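Local coordinates for actin-binding protein (Saccharomyces cerevisiae, PDB 1HQZ), which binds actin filaments, in part through this N-terminal cofilin-homology domain, and recruits the ARP2/3 complex to their sides to regulate actin assembly, at residues Tyr66-Val71 against Asn109-Tyr114; Gly85-Ser90 against Ala97-Asn102. One frame throughout, in Å; residues are numbered along the deposited sequence.

Interaction 1: Tyr66-Val71 against Asn109-Tyr114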
ATOM      1  N   TYR A  66      -1.017  -4.487  -2.121  1.00 31.97           N
ATOM      2  CA  TYR A  66      -0.512  -3.132  -2.145  1.00 30.12           C
ATOM      3  C   TYR A  66      -1.119  -2.403  -0.975  1.00 30.46           C
ATOM      4  O   TYR A  66      -2.307  -2.555  -0.686  1.00 29.36           O
ATOM      5  CB  TYR A  66      -0.868  -2.454  -3.470  1.00 29.23           C
ATOM      6  CG  TYR A  66      -0.382  -3.258  -4.657  1.00 27.45           C
ATOM      7  CD1 TYR A  66      -1.138  -4.309  -5.165  1.00 29.13           C
ATOM      8  CD2 TYR A  66       0.879  -3.036  -5.196  1.00 29.06           C
ATOM      9  CE1 TYR A  66      -0.642  -5.133  -6.178  1.00 28.76           C
ATOM     10  CE2 TYR A  66       1.389  -3.845  -6.206  1.00 28.94           C
ATOM     11  CZ  TYR A  66       0.621  -4.898  -6.686  1.00 30.44           C
ATOM     12  OH  TYR A  66       1.138  -5.727  -7.646  1.00 28.65           O
ATOM     13  N   GLY A  67      -0.280  -1.641  -0.282  1.00 30.56           N
ATOM     14  CA  GLY A  67      -0.733  -0.889   0.870  1.00 28.97           C
ATOM     15  C   GLY A  67      -0.522   0.593   0.640  1.00 28.70           C
ATOM     16  O   GLY A  67       0.365   1.005  -0.118  1.00 26.19           O
ATOM     17  N   LEU A  68      -1.341   1.391   1.313  1.00 28.84           N
ATOM     18  CA  LEU A  68      -1.290   2.846   1.199  1.00 29.57           C
ATOM     19  C   LEU A  68      -1.479   3.401   2.590  1.00 29.30           C
ATOM     20  O   LEU A  68      -2.416   3.012   3.288  1.00 28.09           O
ATOM     21  CB  LEU A  68      -2.436   3.328   0.303  1.00 30.17           C
ATOM     22  CG  LEU A  68      -2.716   4.824   0.186  1.00 33.66           C
ATOM     23  CD1 LEU A  68      -1.671   5.476  -0.691  1.00 31.00           C
ATOM     24  CD2 LEU A  68      -4.112   5.019  -0.414  1.00 34.33           C
ATOM     25  N   ALA A  69      -0.601   4.300   3.015  1.00 28.01           N
ATOM     26  CA  ALA A  69      -0.770   4.859   4.345  1.00 30.17           C
ATOM     27  C   ALA A  69      -0.335   6.304   4.437  1.00 30.12           C
ATOM     28  O   ALA A  69       0.629   6.729   3.797  1.00 29.12           O
ATOM     29  CB  ALA A  69      -0.015   4.022   5.370  1.00 30.19           C
ATOM     30  N   ARG A  70      -1.067   7.057   5.245  1.00 31.77           N
ATOM     31  CA  ARG A  70      -0.757   8.454   5.460  1.00 34.33           C
ATOM     32  C   ARG A  70      -0.135   8.502   6.843  1.00 33.74           C
ATOM     33  O   ARG A  70      -0.779   8.165   7.835  1.00 35.58           O
ATOM     34  CB  ARG A  70      -2.022   9.303   5.402  1.00 33.13           C
ATOM     35  CG  ARG A  70      -1.753  10.783   5.579  1.00 37.06           C
ATOM     36  CD  ARG A  70      -2.969  11.595   5.174  1.00 41.65           C
ATOM     37  NE  ARG A  70      -2.633  12.990   4.915  1.00 42.15           N
ATOM     38  CZ  ARG A  70      -2.805  13.968   5.792  1.00 45.91           C
ATOM     39  NH1 ARG A  70      -3.307  13.691   6.976  1.00 46.91           N
ATOM     40  NH2 ARG A  70      -2.491  15.220   5.491  1.00 46.18           N
ATOM     41  N   VAL A  71       1.125   8.912   6.904  1.00 34.41           N
ATOM     42  CA  VAL A  71       1.834   8.936   8.172  1.00 36.98           C
ATOM     43  C   VAL A  71       2.604  10.216   8.447  1.00 40.34           C
ATOM     44  O   VAL A  71       3.084  10.892   7.529  1.00 38.03           O
ATOM     45  CB  VAL A  71       2.853   7.775   8.251  1.00 37.07           C
ATOM     46  CG1 VAL A  71       3.239   7.528   9.689  1.00 36.67           C
ATOM     47  CG2 VAL A  71       2.276   6.515   7.607  1.00 37.80           C
ATOM     48  N   ASN A 109      -1.118   4.937 -11.645  1.00 45.05           N
ATOM     49  CA  ASN A 109      -2.532   5.134 -11.936  1.00 43.77           C
ATOM     50  C   ASN A 109      -3.525   5.053 -10.786  1.00 43.88           C
ATOM     51  O   ASN A 109      -4.595   5.662 -10.855  1.00 44.80           O
ATOM     52  CB  ASN A 109      -2.982   4.139 -13.009  1.00 44.75           C
ATOM     53  CG  ASN A 109      -1.983   4.005 -14.136  1.00 45.90           C
ATOM     54  OD1 ASN A 109      -1.608   4.987 -14.768  1.00 47.02           O
ATOM     55  ND2 ASN A 109      -1.546   2.781 -14.393  1.00 46.42           N
ATOM     56  N   LEU A 110      -3.198   4.306  -9.738  1.00 41.65           N
ATOM     57  CA  LEU A 110      -4.133   4.155  -8.629  1.00 39.70           C
ATOM     58  C   LEU A 110      -3.792   4.953  -7.367  1.00 39.90           C
ATOM     59  O   LEU A 110      -4.515   5.881  -6.999  1.00 39.38           O
ATOM     60  CB  LEU A 110      -4.272   2.667  -8.289  1.00 39.19           C
ATOM     61  CG  LEU A 110      -5.337   2.283  -7.257  1.00 39.51           C
ATOM     62  CD1 LEU A 110      -6.724   2.614  -7.801  1.00 40.42           C
ATOM     63  CD2 LEU A 110      -5.242   0.791  -6.947  1.00 36.34           C
ATOM     64  N   PHE A 111      -2.698   4.589  -6.698  1.00 39.28           N
ATOM     65  CA  PHE A 111      -2.298   5.285  -5.476  1.00 38.45           C
ATOM     66  C   PHE A 111      -1.372   6.448  -5.787  1.00 39.06           C
ATOM     67  O   PHE A 111      -0.259   6.515  -5.260  1.00 41.18           O
ATOM     68  CB  PHE A 111      -1.594   4.320  -4.514  1.00 38.24           C
ATOM     69  CG  PHE A 111      -2.484   3.230  -3.973  1.00 37.65           C
ATOM     70  CD1 PHE A 111      -1.932   2.101  -3.371  1.00 37.76           C
ATOM     71  CD2 PHE A 111      -3.868   3.340  -4.035  1.00 36.49           C
ATOM     72  CE1 PHE A 111      -2.752   1.100  -2.834  1.00 36.37           C
ATOM     73  CE2 PHE A 111      -4.695   2.348  -3.504  1.00 37.37           C
ATOM     74  CZ  PHE A 111      -4.134   1.223  -2.902  1.00 35.12           C
ATOM     75  N   LYS A 112      -1.823   7.362  -6.640  1.00 37.26           N
ATOM     76  CA  LYS A 112      -1.003   8.513  -7.014  1.00 38.35           C
ATOM     77  C   LYS A 112      -0.808   9.484  -5.852  1.00 36.73           C
ATOM     78  O   LYS A 112      -1.653   9.576  -4.959  1.00 34.68           O
ATOM     79  CB  LYS A 112      -1.642   9.276  -8.187  1.00 39.98           C
ATOM     80  CG  LYS A 112      -1.770   8.481  -9.476  1.00 41.15           C
ATOM     81  CD  LYS A 112      -2.445   9.303 -10.578  1.00 41.54           C
ATOM     82  CE  LYS A 112      -1.534  10.429 -11.050  1.00 41.48           C
ATOM     83  NZ  LYS A 112      -0.236   9.893 -11.554  1.00 43.34           N
ATOM     84  N   GLY A 113       0.312  10.201  -5.875  1.00 35.85           N
ATOM     85  CA  GLY A 113       0.593  11.189  -4.844  1.00 37.71           C
ATOM     86  C   GLY A 113       1.372  10.697  -3.640  1.00 35.93           C
ATOM     87  O   GLY A 113       1.314  11.300  -2.576  1.00 37.45           O
ATOM     88  N   TYR A 114       2.109   9.608  -3.806  1.00 36.36           N
ATOM     89  CA  TYR A 114       2.893   9.041  -2.713  1.00 36.87           C
ATOM     90  C   TYR A 114       4.230   9.754  -2.569  1.00 36.61           C
ATOM     91  O   TYR A 114       4.784  10.267  -3.546  1.00 37.71           O
ATOM     92  CB  TYR A 114       3.132   7.548  -2.958  1.00 35.64           C
ATOM     93  CG  TYR A 114       3.861   7.253  -4.248  1.00 35.37           C
ATOM     94  CD1 TYR A 114       5.254   7.267  -4.305  1.00 34.67           C
ATOM     95  CD2 TYR A 114       3.153   7.020  -5.427  1.00 35.86           C
ATOM     96  CE1 TYR A 114       5.929   7.059  -5.504  1.00 35.80           C
ATOM     97  CE2 TYR A 114       3.815   6.817  -6.636  1.00 37.14           C
ATOM     98  CZ  TYR A 114       5.203   6.838  -6.666  1.00 38.06           C
ATOM     99  OH  TYR A 114       5.856   6.654  -7.863  1.00 41.24           O
TER
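Strand 65-71 packs against the loop that follows helix 93-110, and the two backbones come closest where the CA atoms of L68 and F111 stand 7.2 Å apart, a gap that their side chains fill. F111 is the centre of an inverse gamma turn, and its CB points toward the strand. Its ring is met over one face by CB of L68, which lies 4.0 Å from the ring centroid and 17° off the normal, a CH-pi contact displaced toward the rim. The branches of L68 spread along the same ring: CD1 packs 4.0 Å from CB of F111, while CD2 reaches CD2 of F111 at 4.0 Å. With CG of L68 anti to the backbone N (chi1 171°), the leucine crosses the phenylalanine at a slant, and its forked end can cover both the root and the flank of the ring. The neighbouring strand residues contribute less. CB of Y66 touches CE1 of F111 at 4.1 Å, but the phenol leads away from this loop toward F99 and N102. The carbonyl O of G67 comes obliquely to CD1 of F111, also at 4.1 Å.

In this ADF-homology fold a central mixed sheet is covered by helices, and the contact fastens the exit of helix 93-110 to the strand in the middle of that sheet. An apolar aromatic suits this buried place: F111 also packs on I35 and I83 of the two strands flanking 65-71, and on Y19 of helix 12-24. The hydroxyl of Y19 is hydrogen-bonded to the carbonyl O of K112, tying the loop to that helix as well.

Interaction 2: Gly85-Ser90 against Ala97-Asn102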
ATOM      1  N   GLY A  85       4.569  -2.135  -1.962  1.00 32.69           N
ATOM      2  CA  GLY A  85       4.351  -3.203  -2.910  1.00 33.82           C
ATOM      3  C   GLY A  85       4.795  -4.465  -2.189  1.00 34.07           C
ATOM      4  O   GLY A  85       5.983  -4.721  -2.019  1.00 33.72           O
ATOM      5  N   TRP A  86       3.819  -5.244  -1.751  1.00 34.59           N
ATOM      6  CA  TRP A  86       4.060  -6.476  -1.017  1.00 34.81           C
ATOM      7  C   TRP A  86       4.061  -7.666  -1.985  1.00 35.88           C
ATOM      8  O   TRP A  86       3.036  -7.993  -2.590  1.00 36.24           O
ATOM      9  CB  TRP A  86       2.969  -6.601   0.052  1.00 32.79           C
ATOM     10  CG  TRP A  86       2.954  -7.872   0.810  1.00 33.16           C
ATOM     11  CD1 TRP A  86       2.148  -8.949   0.578  1.00 30.74           C
ATOM     12  CD2 TRP A  86       3.762  -8.211   1.939  1.00 30.25           C
ATOM     13  NE1 TRP A  86       2.398  -9.931   1.495  1.00 27.64           N
ATOM     14  CE2 TRP A  86       3.387  -9.511   2.342  1.00 29.80           C
ATOM     15  CE3 TRP A  86       4.769  -7.543   2.651  1.00 32.34           C
ATOM     16  CZ2 TRP A  86       3.982 -10.166   3.427  1.00 29.13           C
ATOM     17  CZ3 TRP A  86       5.363  -8.192   3.735  1.00 31.32           C
ATOM     18  CH2 TRP A  86       4.965  -9.494   4.110  1.00 31.86           C
ATOM     19  N   CYS A  87       5.224  -8.299  -2.137  1.00 35.48           N
ATOM     20  CA  CYS A  87       5.379  -9.432  -3.051  1.00 36.51           C
ATOM     21  C   CYS A  87       6.088 -10.580  -2.344  1.00 36.32           C
ATOM     22  O   CYS A  87       7.275 -10.803  -2.571  1.00 35.76           O
ATOM     23  CB  CYS A  87       6.199  -8.991  -4.274  1.00 37.98           C
ATOM     24  SG  CYS A  87       6.344 -10.204  -5.611  1.00 38.90           S
ATOM     25  N   PRO A  88       5.364 -11.335  -1.494  1.00 37.05           N
ATOM     26  CA  PRO A  88       5.908 -12.470  -0.730  1.00 38.75           C
ATOM     27  C   PRO A  88       6.302 -13.655  -1.601  1.00 39.29           C
ATOM     28  O   PRO A  88       5.730 -13.865  -2.672  1.00 38.73           O
ATOM     29  CB  PRO A  88       4.775 -12.806   0.231  1.00 38.26           C
ATOM     30  CG  PRO A  88       3.564 -12.566  -0.621  1.00 38.42           C
ATOM     31  CD  PRO A  88       3.898 -11.260  -1.337  1.00 38.28           C
ATOM     32  N   ASP A  89       7.287 -14.420  -1.139  1.00 40.98           N
ATOM     33  CA  ASP A  89       7.767 -15.577  -1.885  1.00 43.56           C
ATOM     34  C   ASP A  89       6.668 -16.589  -2.181  1.00 43.27           C
ATOM     35  O   ASP A  89       6.627 -17.153  -3.271  1.00 43.20           O
ATOM     36  CB  ASP A  89       8.913 -16.276  -1.134  1.00 45.94           C
ATOM     37  CG  ASP A  89      10.161 -15.407  -1.015  1.00 49.12           C
ATOM     38  OD1 ASP A  89      10.296 -14.428  -1.787  1.00 50.54           O
ATOM     39  OD2 ASP A  89      11.019 -15.709  -0.155  1.00 48.00           O
ATOM     40  N   SER A  90       5.767 -16.782  -1.220  1.00 43.93           N
ATOM     41  CA  SER A  90       4.669 -17.742  -1.332  1.00 44.19           C
ATOM     42  C   SER A  90       3.519 -17.370  -2.259  1.00 44.53           C
ATOM     43  O   SER A  90       2.650 -18.195  -2.521  1.00 45.77           O
ATOM     44  CB  SER A  90       4.108 -18.033   0.056  1.00 44.18           C
ATOM     45  OG  SER A  90       5.115 -18.588   0.882  1.00 44.28           O
ATOM     46  N   ALA A  97       5.722 -12.685 -10.937  1.00 41.36           N
ATOM     47  CA  ALA A  97       6.427 -12.356 -12.167  1.00 41.15           C
ATOM     48  C   ALA A  97       5.863 -11.095 -12.807  1.00 42.11           C
ATOM     49  O   ALA A  97       6.517 -10.468 -13.641  1.00 44.04           O
ATOM     50  CB  ALA A  97       6.341 -13.515 -13.139  1.00 39.28           C
ATOM     51  N   SER A  98       4.652 -10.714 -12.410  1.00 41.87           N
ATOM     52  CA  SER A  98       4.020  -9.524 -12.971  1.00 42.45           C
ATOM     53  C   SER A  98       4.057  -8.357 -11.999  1.00 41.42           C
ATOM     54  O   SER A  98       3.626  -7.253 -12.327  1.00 43.43           O
ATOM     55  CB  SER A  98       2.566  -9.833 -13.352  1.00 42.35           C
ATOM     56  OG  SER A  98       2.504 -10.895 -14.290  1.00 43.33           O
ATOM     57  N   PHE A  99       4.592  -8.611 -10.808  1.00 40.96           N
ATOM     58  CA  PHE A  99       4.683  -7.613  -9.750  1.00 38.62           C
ATOM     59  C   PHE A  99       5.333  -6.287 -10.129  1.00 36.66           C
ATOM     60  O   PHE A  99       4.753  -5.234  -9.905  1.00 36.11           O
ATOM     61  CB  PHE A  99       5.416  -8.195  -8.540  1.00 38.56           C
ATOM     62  CG  PHE A  99       5.677  -7.185  -7.452  1.00 36.42           C
ATOM     63  CD1 PHE A  99       4.631  -6.675  -6.691  1.00 35.02           C
ATOM     64  CD2 PHE A  99       6.969  -6.733  -7.206  1.00 34.27           C
ATOM     65  CE1 PHE A  99       4.871  -5.722  -5.693  1.00 34.90           C
ATOM     66  CE2 PHE A  99       7.221  -5.781  -6.212  1.00 34.57           C
ATOM     67  CZ  PHE A  99       6.166  -5.277  -5.454  1.00 33.38           C
ATOM     68  N   ALA A 100       6.543  -6.332 -10.677  1.00 36.78           N
ATOM     69  CA  ALA A 100       7.237  -5.107 -11.062  1.00 36.74           C
ATOM     70  C   ALA A 100       6.351  -4.266 -11.971  1.00 37.01           C
ATOM     71  O   ALA A 100       6.234  -3.058 -11.793  1.00 38.20           O
ATOM     72  CB  ALA A 100       8.548  -5.441 -11.765  1.00 37.11           C
ATOM     73  N   ALA A 101       5.717  -4.910 -12.941  1.00 38.63           N
ATOM     74  CA  ALA A 101       4.841  -4.197 -13.867  1.00 37.80           C
ATOM     75  C   ALA A 101       3.596  -3.666 -13.160  1.00 36.46           C
ATOM     76  O   ALA A 101       3.228  -2.499 -13.331  1.00 36.53           O
ATOM     77  CB  ALA A 101       4.439  -5.118 -15.028  1.00 39.27           C
ATOM     78  N   ASN A 102       2.955  -4.512 -12.352  1.00 36.15           N
ATOM     79  CA  ASN A 102       1.740  -4.099 -11.653  1.00 35.77           C
ATOM     80  C   ASN A 102       1.942  -3.062 -10.553  1.00 36.44           C
ATOM     81  O   ASN A 102       1.073  -2.212 -10.320  1.00 37.61           O
ATOM     82  CB  ASN A 102       1.008  -5.317 -11.093  1.00 38.42           C
ATOM     83  CG  ASN A 102       0.396  -6.174 -12.189  1.00 39.62           C
ATOM     84  OD1 ASN A 102      -0.060  -5.654 -13.203  1.00 43.79           O
ATOM     85  ND2 ASN A 102       0.375  -7.484 -11.985  1.00 37.31           N
TER
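C87 sits over one face of the F99 ring, its CB 3.5 Å from the centroid and only 5° off the normal, so that a CH-pi contact is made almost exactly over the ring centre. The sulfur sits nearer the root of the ring: SG of C87 approaches CG of F99 at 3.6 Å and its CB at 3.7 Å, an oblique sulfur-aromatic contact 30° from the normal. SG is anti to the backbone N of C87 (chi1 -173°), which carries it from the ring centre back toward the helix. A small, polarisable thiol fits this close approach. At the far end of the ring the partner is backbone: CA of G85 lies in the ring plane at the edge, 3.8 Å from CE1 of F99, and the carbonyl O of G85 comes obliquely to CZ of F99 at 3.5 Å. Glycine suits that place because a CB on G85 would point at the ring and collide with CZ.

These residues belong to a beta-alpha-beta unit, in which strand 80-86 passes through a short loop into helix 93-110 and on to strand 116-120, parallel to the first. Through F99 the first half of the helix packs on the end of the strand it follows.

Further out, F99 also touches V64, Y66, T119 and the ring of F103. W86 points its side chain away from the helix, where its ring stacks on F59 and NE1 is hydrogen-bonded to the carbonyl O of D60. On the helix, the side chains of N102 and S98 bind the backbone of E4, so the N-terminal segment is held against the helix.

Overall arrangement
Interactions 1 and 2 hold the two ends of the helical stretch 93-110 to neighbouring antiparallel strands of one sheet: interaction 2 near the start of the helix on strand 80-86, interaction 1 at its C-terminal end on strand 65-71. Their centres lie about 16 Å apart, and along the chain interaction 2 is nested within the loop closed by interaction 1. Y66 bridges them: while its CB belongs to interaction 1, its OH reaches CB of N102 at 3.5 Å and CD1 of F99 at 3.7 Å, and its CD2 packs 4.2 Å from CA of G85. The two contacts thus meet through Y66 in the packing of helix 93-110 against the sheet of the ADF-homology domain.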